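Local coordinates for glucose-6-phosphate dehydrogenase (PDB 5AQ1), which catalyses the NADP-dependent oxidation of glucose 6-phosphate, the first step of the pentose phosphate pathway, probably supplying NADPH for redox balance in Trypanosoma cruzi, at residues Leu69-Ser74 with Gly113-Asp118; Ile240-Ile245 with Pro360-Ala365. All coordinates share one frame; numbering follows the deposited sequence.

Contact 1 (Leu69-Ser74 with Gly113-Asp118); sequences LGYARS and GSYDRD. With NDP (NADPH dihydro-nicotinamide-adenine-dinucleotide phosphate), chain G.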
loop_
_atom_site.group_PDB
_atom_site.type_symbol
_atom_site.label_atom_id
_atom_site.label_comp_id
_atom_site.label_asym_id
_atom_site.label_seq_id
_atom_site.Cartn_x
_atom_site.Cartn_y
_atom_site.Cartn_z
ATOM N N LEU B 69 -17.357 3.194 52.115
ATOM C CA LEU B 69 -18.619 2.991 52.820
ATOM C C LEU B 69 -19.490 1.971 52.094
ATOM O O LEU B 69 -19.934 2.206 50.972
ATOM C CB LEU B 69 -19.351 4.330 52.955
ATOM C CG LEU B 69 -20.797 4.374 53.468
ATOM C CD1 LEU B 69 -20.913 3.784 54.863
ATOM C CD2 LEU B 69 -21.328 5.801 53.443
ATOM N N GLY B 70 -19.718 0.831 52.740
ATOM C CA GLY B 70 -20.641 -0.170 52.227
ATOM C C GLY B 70 -22.068 0.233 52.533
ATOM O O GLY B 70 -22.343 0.791 53.596
ATOM N N TYR B 71 -22.975 -0.055 51.603
ATOM C CA TYR B 71 -24.389 0.279 51.758
ATOM C C TYR B 71 -25.269 -0.823 51.174
ATOM O O TYR B 71 -25.140 -1.169 50.006
ATOM C CB TYR B 71 -24.685 1.608 51.065
ATOM C CG TYR B 71 -26.105 2.100 51.240
ATOM C CD1 TYR B 71 -27.121 1.670 50.390
ATOM C CD2 TYR B 71 -26.430 3.007 52.247
ATOM C CE1 TYR B 71 -28.420 2.119 50.546
ATOM C CE2 TYR B 71 -27.725 3.463 52.406
ATOM C CZ TYR B 71 -28.715 3.016 51.554
ATOM O OH TYR B 71 -30.005 3.464 51.703
ATOM N N ALA B 72 -26.161 -1.369 51.996
ATOM C CA ALA B 72 -27.108 -2.396 51.555
ATOM C C ALA B 72 -28.226 -2.588 52.584
ATOM O O ALA B 72 -28.166 -2.039 53.683
ATOM C CB ALA B 72 -26.387 -3.713 51.302
ATOM N N ARG B 73 -29.236 -3.373 52.219
ATOM C CA ARG B 73 -30.397 -3.607 53.087
ATOM C C ARG B 73 -30.092 -4.555 54.243
ATOM O O ARG B 73 -30.740 -4.479 55.292
ATOM C CB ARG B 73 -31.567 -4.170 52.280
ATOM C CG ARG B 73 -32.033 -3.287 51.132
ATOM C CD ARG B 73 -33.072 -3.999 50.283
ATOM N NE ARG B 73 -32.583 -5.291 49.807
ATOM C CZ ARG B 73 -33.350 -6.264 49.318
ATOM N NH1 ARG B 73 -34.665 -6.113 49.213
ATOM N NH2 ARG B 73 -32.792 -7.403 48.925
ATOM N N SER B 74 -29.128 -5.453 54.047
ATOM C CA SER B 74 -28.746 -6.416 55.084
ATOM C C SER B 74 -28.247 -5.718 56.345
ATOM O O SER B 74 -27.532 -4.717 56.270
ATOM C CB SER B 74 -27.659 -7.370 54.576
ATOM O OG SER B 74 -28.176 -8.282 53.622
ATOM N N GLY B 113 -29.594 0.324 54.770
ATOM C CA GLY B 113 -30.619 1.182 54.183
ATOM C C GLY B 113 -31.260 0.566 52.953
ATOM O O GLY B 113 -30.716 -0.369 52.363
ATOM N N SER B 114 -32.412 1.104 52.562
ATOM C CA SER B 114 -33.123 0.648 51.370
ATOM C C SER B 114 -32.598 1.323 50.097
ATOM O O SER B 114 -31.767 2.232 50.157
ATOM C CB SER B 114 -34.616 0.923 51.514
ATOM O OG SER B 114 -34.875 2.307 51.369
ATOM N N TYR B 115 -33.097 0.866 48.949
ATOM C CA TYR B 115 -32.676 1.376 47.645
ATOM C C TYR B 115 -33.721 2.293 46.995
ATOM O O TYR B 115 -33.544 2.718 45.848
ATOM C CB TYR B 115 -32.371 0.200 46.707
ATOM C CG TYR B 115 -31.291 -0.737 47.210
ATOM C CD1 TYR B 115 -30.028 -0.261 47.551
ATOM C CD2 TYR B 115 -31.533 -2.105 47.333
ATOM C CE1 TYR B 115 -29.042 -1.117 48.011
ATOM C CE2 TYR B 115 -30.552 -2.968 47.790
ATOM C CZ TYR B 115 -29.312 -2.469 48.129
ATOM O OH TYR B 115 -28.342 -3.329 48.580
ATOM N N ASP B 116 -34.800 2.598 47.717
ATOM C CA ASP B 116 -35.902 3.405 47.169
ATOM C C ASP B 116 -36.330 4.601 48.043
ATOM O O ASP B 116 -36.718 5.639 47.508
ATOM C CB ASP B 116 -37.117 2.512 46.862
ATOM C CG ASP B 116 -37.596 1.720 48.076
ATOM O OD1 ASP B 116 -36.882 1.677 49.098
ATOM O OD2 ASP B 116 -38.693 1.129 48.006
ATOM N N ARG B 117 -36.261 4.462 49.367
ATOM C CA ARG B 117 -36.721 5.512 50.290
ATOM C C ARG B 117 -35.759 6.699 50.384
ATOM O O ARG B 117 -34.571 6.521 50.653
ATOM C CB ARG B 117 -36.934 4.934 51.688
ATOM C CG ARG B 117 -38.119 3.996 51.801
ATOM C CD ARG B 117 -38.136 3.307 53.151
ATOM N NE ARG B 117 -38.723 4.177 54.170
ATOM C CZ ARG B 117 -38.070 4.816 55.148
ATOM N NH1 ARG B 117 -36.752 4.707 55.313
ATOM N NH2 ARG B 117 -38.758 5.580 55.990
ATOM N N ASP B 118 -36.291 7.905 50.187
ATOM C CA ASP B 118 -35.495 9.141 50.242
ATOM C C ASP B 118 -34.882 9.396 51.618
ATOM O O ASP B 118 -33.840 10.041 51.721
ATOM C CB ASP B 118 -36.344 10.354 49.842
ATOM C CG ASP B 118 -36.606 10.431 48.342
ATOM O OD1 ASP B 118 -35.812 9.886 47.541
ATOM O OD2 ASP B 118 -37.616 11.059 47.967
HETATM P PA NDP G . -26.256 -10.018 43.669
HETATM O O1A NDP G . -27.381 -10.911 43.201
HETATM O O2A NDP G . -25.140 -10.600 44.518
HETATM O O5B NDP G . -26.935 -8.764 44.409
HETATM C C5B NDP G . -26.116 -7.732 44.948
HETATM C C4B NDP G . -26.713 -7.198 46.243
HETATM O O4B NDP G . -27.892 -6.456 45.917
HETATM C C3B NDP G . -27.129 -8.271 47.247
HETATM O O3B NDP G . -26.134 -8.532 48.242
HETATM C C2B NDP G . -28.377 -7.697 47.876
HETATM O O2B NDP G . -28.029 -6.938 49.030
HETATM C C1B NDP G . -28.955 -6.769 46.822
HETATM N N9A NDP G . -30.096 -7.430 46.135
HETATM C C8A NDP G . -30.114 -8.660 45.571
HETATM N N7A NDP G . -31.335 -8.932 45.043
HETATM C C5A NDP G . -32.117 -7.862 45.272
HETATM C C6A NDP G . -33.515 -7.476 44.984
HETATM N N6A NDP G . -34.336 -8.327 44.324
HETATM N N1A NDP G . -33.939 -6.252 45.398
HETATM C C2A NDP G . -33.130 -5.395 46.056
HETATM N N3A NDP G . -31.847 -5.688 46.348
HETATM C C4A NDP G . -31.297 -6.876 45.991
HETATM O O3 NDP G . -25.629 -9.244 42.401
HETATM P PN NDP G . -24.086 -9.383 41.955
HETATM O O1N NDP G . -23.171 -8.870 43.040
HETATM O O2N NDP G . -23.881 -10.777 41.404
HETATM O O5D NDP G . -24.026 -8.342 40.731
HETATM C C5D NDP G . -24.188 -6.938 40.926
HETATM C C4D NDP G . -24.280 -6.249 39.570
HETATM O O4D NDP G . -23.083 -6.480 38.819
HETATM C C3D NDP G . -25.428 -6.802 38.744
HETATM O O3D NDP G . -26.089 -5.743 38.044
HETATM C C2D NDP G . -24.770 -7.760 37.771
HETATM O O2D NDP G . -25.522 -7.890 36.554
HETATM C C1D NDP G . -23.384 -7.145 37.585
HETATM N N1N NDP G . -22.382 -8.158 37.217
HETATM C C2N NDP G . -21.838 -8.954 38.152
HETATM C C3N NDP G . -20.896 -9.927 37.829
HETATM C C7N NDP G . -20.298 -10.800 38.895
HETATM O O7N NDP G . -19.133 -11.147 38.779
HETATM N N7N NDP G . -21.032 -11.192 39.941
HETATM C C4N NDP G . -20.446 -10.121 36.401
HETATM C C5N NDP G . -21.113 -9.199 35.488
HETATM C C6N NDP G . -22.040 -8.264 35.928
HETATM P P2B NDP G . -29.063 -6.617 50.221
HETATM O O1X NDP G . -30.136 -7.675 50.143
HETATM O O2X NDP G . -28.172 -6.737 51.437
HETATM O O3X NDP G . -29.564 -5.221 49.926
#

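Contact 2 (Ile240-Ile245 with Pro360-Ala365); sequences IACVQI and PFIIRA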
loop_
_atom_site.group_PDB
_atom_site.type_symbol
_atom_site.label_atom_id
_atom_site.label_comp_id
_atom_site.label_asym_id
_atom_site.label_seq_id
_atom_site.Cartn_x
_atom_site.Cartn_y
_atom_site.Cartn_z
ATOM N N ILE B 240 -4.963 -8.403 5.600
ATOM C CA ILE B 240 -5.728 -9.247 6.523
ATOM C C ILE B 240 -6.797 -10.049 5.779
ATOM O O ILE B 240 -7.604 -9.492 5.031
ATOM C CB ILE B 240 -6.377 -8.417 7.648
ATOM C CG1 ILE B 240 -5.292 -7.787 8.522
ATOM C CG2 ILE B 240 -7.288 -9.289 8.500
ATOM C CD1 ILE B 240 -5.806 -6.781 9.528
ATOM N N ALA B 241 -6.785 -11.361 6.004
ATOM C CA ALA B 241 -7.736 -12.279 5.386
ATOM C C ALA B 241 -8.943 -12.538 6.282
ATOM O O ALA B 241 -10.056 -12.695 5.787
ATOM C CB ALA B 241 -7.048 -13.598 5.064
ATOM N N CYS B 242 -8.715 -12.602 7.592
ATOM C CA CYS B 242 -9.764 -12.952 8.538
ATOM C C CYS B 242 -9.378 -12.573 9.969
ATOM O O CYS B 242 -8.214 -12.693 10.358
ATOM C CB CYS B 242 -10.042 -14.454 8.463
ATOM S SG CYS B 242 -11.326 -15.017 9.601
ATOM N N VAL B 243 -10.361 -12.118 10.746
ATOM C CA VAL B 243 -10.164 -11.783 12.159
ATOM C C VAL B 243 -11.111 -12.617 13.021
ATOM O O VAL B 243 -12.321 -12.616 12.791
ATOM C CB VAL B 243 -10.417 -10.287 12.427
ATOM C CG1 VAL B 243 -10.321 -9.976 13.915
ATOM C CG2 VAL B 243 -9.434 -9.432 11.642
ATOM N N GLN B 244 -10.556 -13.327 14.001
ATOM C CA GLN B 244 -11.349 -14.161 14.900
ATOM C C GLN B 244 -11.195 -13.688 16.342
ATOM O O GLN B 244 -10.079 -13.482 16.818
ATOM C CB GLN B 244 -10.932 -15.627 14.790
ATOM C CG GLN B 244 -11.940 -16.595 15.397
ATOM C CD GLN B 244 -11.441 -18.024 15.450
ATOM O OE1 GLN B 244 -12.035 -18.920 14.859
ATOM N NE2 GLN B 244 -10.347 -18.242 16.164
ATOM N N ILE B 245 -12.326 -13.514 17.024
ATOM C CA ILE B 245 -12.351 -13.156 18.441
ATOM C C ILE B 245 -13.056 -14.284 19.187
ATOM O O ILE B 245 -14.209 -14.609 18.886
ATOM C CB ILE B 245 -13.080 -11.816 18.672
ATOM C CG1 ILE B 245 -12.389 -10.692 17.889
ATOM C CG2 ILE B 245 -13.098 -11.470 20.153
ATOM C CD1 ILE B 245 -13.186 -9.407 17.803
ATOM N N PRO B 360 -13.933 -11.036 6.703
ATOM C CA PRO B 360 -14.882 -11.604 7.657
ATOM C C PRO B 360 -14.396 -11.508 9.104
ATOM O O PRO B 360 -13.230 -11.794 9.396
ATOM C CB PRO B 360 -14.976 -13.069 7.222
ATOM C CG PRO B 360 -13.663 -13.350 6.579
ATOM C CD PRO B 360 -13.296 -12.078 5.880
ATOM N N PHE B 361 -15.298 -11.109 9.996
ATOM C CA PHE B 361 -15.016 -11.084 11.427
ATOM C C PHE B 361 -15.787 -12.195 12.112
ATOM O O PHE B 361 -17.016 -12.178 12.129
ATOM C CB PHE B 361 -15.384 -9.729 12.019
ATOM C CG PHE B 361 -14.383 -8.665 11.715
ATOM C CD1 PHE B 361 -14.448 -7.954 10.526
ATOM C CD2 PHE B 361 -13.361 -8.389 12.603
ATOM C CE1 PHE B 361 -13.518 -6.974 10.239
ATOM C CE2 PHE B 361 -12.426 -7.410 12.321
ATOM C CZ PHE B 361 -12.505 -6.701 11.138
ATOM N N ILE B 362 -15.054 -13.159 12.667
ATOM C CA ILE B 362 -15.649 -14.289 13.368
ATOM C C ILE B 362 -15.646 -14.005 14.862
ATOM O O ILE B 362 -14.586 -13.899 15.476
ATOM C CB ILE B 362 -14.864 -15.597 13.131
ATOM C CG1 ILE B 362 -14.531 -15.796 11.649
ATOM C CG2 ILE B 362 -15.645 -16.791 13.667
ATOM C CD1 ILE B 362 -15.737 -15.819 10.740
ATOM N N ILE B 363 -16.832 -13.871 15.443
ATOM C CA ILE B 363 -16.969 -13.716 16.888
ATOM C C ILE B 363 -17.508 -15.025 17.432
ATOM O O ILE B 363 -18.570 -15.478 17.003
ATOM C CB ILE B 363 -17.973 -12.606 17.273
ATOM C CG1 ILE B 363 -17.746 -11.325 16.457
ATOM C CG2 ILE B 363 -17.900 -12.329 18.773
ATOM C CD1 ILE B 363 -16.551 -10.508 16.888
ATOM N N ARG B 364 -16.788 -15.646 18.360
ATOM C CA ARG B 364 -17.309 -16.847 19.004
ATOM C C ARG B 364 -17.170 -16.808 20.522
ATOM O O ARG B 364 -16.198 -16.282 21.068
ATOM C CB ARG B 364 -16.681 -18.115 18.415
ATOM C CG ARG B 364 -15.170 -18.152 18.447
ATOM C CD ARG B 364 -14.667 -19.416 17.781
ATOM N NE ARG B 364 -13.264 -19.646 18.103
ATOM C CZ ARG B 364 -12.669 -20.837 18.118
ATOM N NH1 ARG B 364 -13.342 -21.947 17.825
ATOM N NH2 ARG B 364 -11.384 -20.915 18.440
ATOM N N ALA B 365 -18.175 -17.362 21.190
ATOM C CA ALA B 365 -18.264 -17.329 22.638
ATOM C C ALA B 365 -19.084 -18.516 23.107
ATOM O O ALA B 365 -20.176 -18.765 22.594
ATOM C CB ALA B 365 -18.907 -16.027 23.095
#

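Contact 1 (Leu69-Ser74 with Gly113-Asp118)
Arg73 reaches past Gly113 and Tyr115 to the 2'-phosphate of the bound NADPH. Its CB packs beside phosphate oxygen O3X, CG lies 3.4 Å from Gly113 O, and CD rests 3.7 Å from Tyr115 CE2. A bend at chi3 (-55°) then turns the guanidinium toward the cofactor. NE donates to O3X at 3.0 Å, NH2 donates to O1X, and adenine N3A lies over one face, near the border of the group rather than its centre, with the phosphorus in plane at the edge. The backbone N of Arg73 and Tyr115 OH (2.6 Å) also donate to O3X, so three groups from both segments grip this one oxygen. Ser74 N and OG hold O2X. Behind the phosphate, Gly113 N donates to Ala72 O (3.0 Å), while Tyr71, its CG anti to the backbone N (chi1 -176°), swings its ring across so that OH donates in the carbonyl plane to Ser114 O at 2.6 Å. The Tyr71 and Tyr115 side chains run antiparallel alongside each other, Tyr71 CD1 4.1 Å from Tyr115 CE1. With neighbouring parallel strands 67-72 and 108-112 leading into it, this is the 2'-phosphate pocket of an NADP-binding Rossmann-like domain.

Contact 2 (Ile240-Ile245 with Pro360-Ala365)
The Arg364 guanidinium carries Gln244 OE1 over one face, 3.5 Å above its plane and displaced from the middle. Amide and guanidinium are turned only 20° apart, and this is a packing contact; Arg364 NE makes its hydrogen bond to Thr246 OG1. The other flat group, the Phe361 ring, is approached obliquely by Val243, whose CB lies 3.5 Å from Phe361 CD2, and it makes an edge-to-face pair with Trp356. Val243 and Phe361 run side by side in the same direction. So do Ile245 and Ile363, which meet through their CD1 methyls at 3.7 Å. These four residues share one face of the sheet, where Phe361 and Ile363 pack on helix 264-282. Gln244 and Ile362 occupy the reverse face, toward helix 495-504, with Gln244 CG 3.8 Å from Ile362 CB; Cys242 SG touches Ile362 CG1. The strands are parallel, with axes 4.7 Å apart at 16°. Val243 bonds through N to Pro360 O and through O to Ile362 N, and Ile245 through N to Ile362 O and through O to Arg364 N (2.8 Å). Gln244, Phe361 and Ile363 bond outward to the flanking strands. On its other edge strand 240-248 has a classic beta bulge, Ala241 and Cys242 lying opposite Gln379 of antiparallel strand 373-380. The sheet is thus sandwiched between two helices, apolar on the Val243/Phe361 face and mixed on the other, where the Gln244 amide lies flat against Arg364.

After strand 33-38 and helix 43-58 the chain enters strand 67-72, passes through helices 79-87 and 101-105 and then runs parallel to it again in strand 108-112, so contact 1 closes a loop of 38 residues within the coenzyme domain. It ties the C-terminal end of strand 67-72 to the loop that follows its neighbour 108-112, at the cofactor site. Only later does contact 2 open, bridging 114 residues to bring strand 361-366 beside strand 240-248 in the middle of the large mixed sheet of the C-terminal domain. The two follow in series and neither nest nor cross. The centres of contact 1 and contact 2 are about 44 Å apart, on opposite sides of the chain's centre.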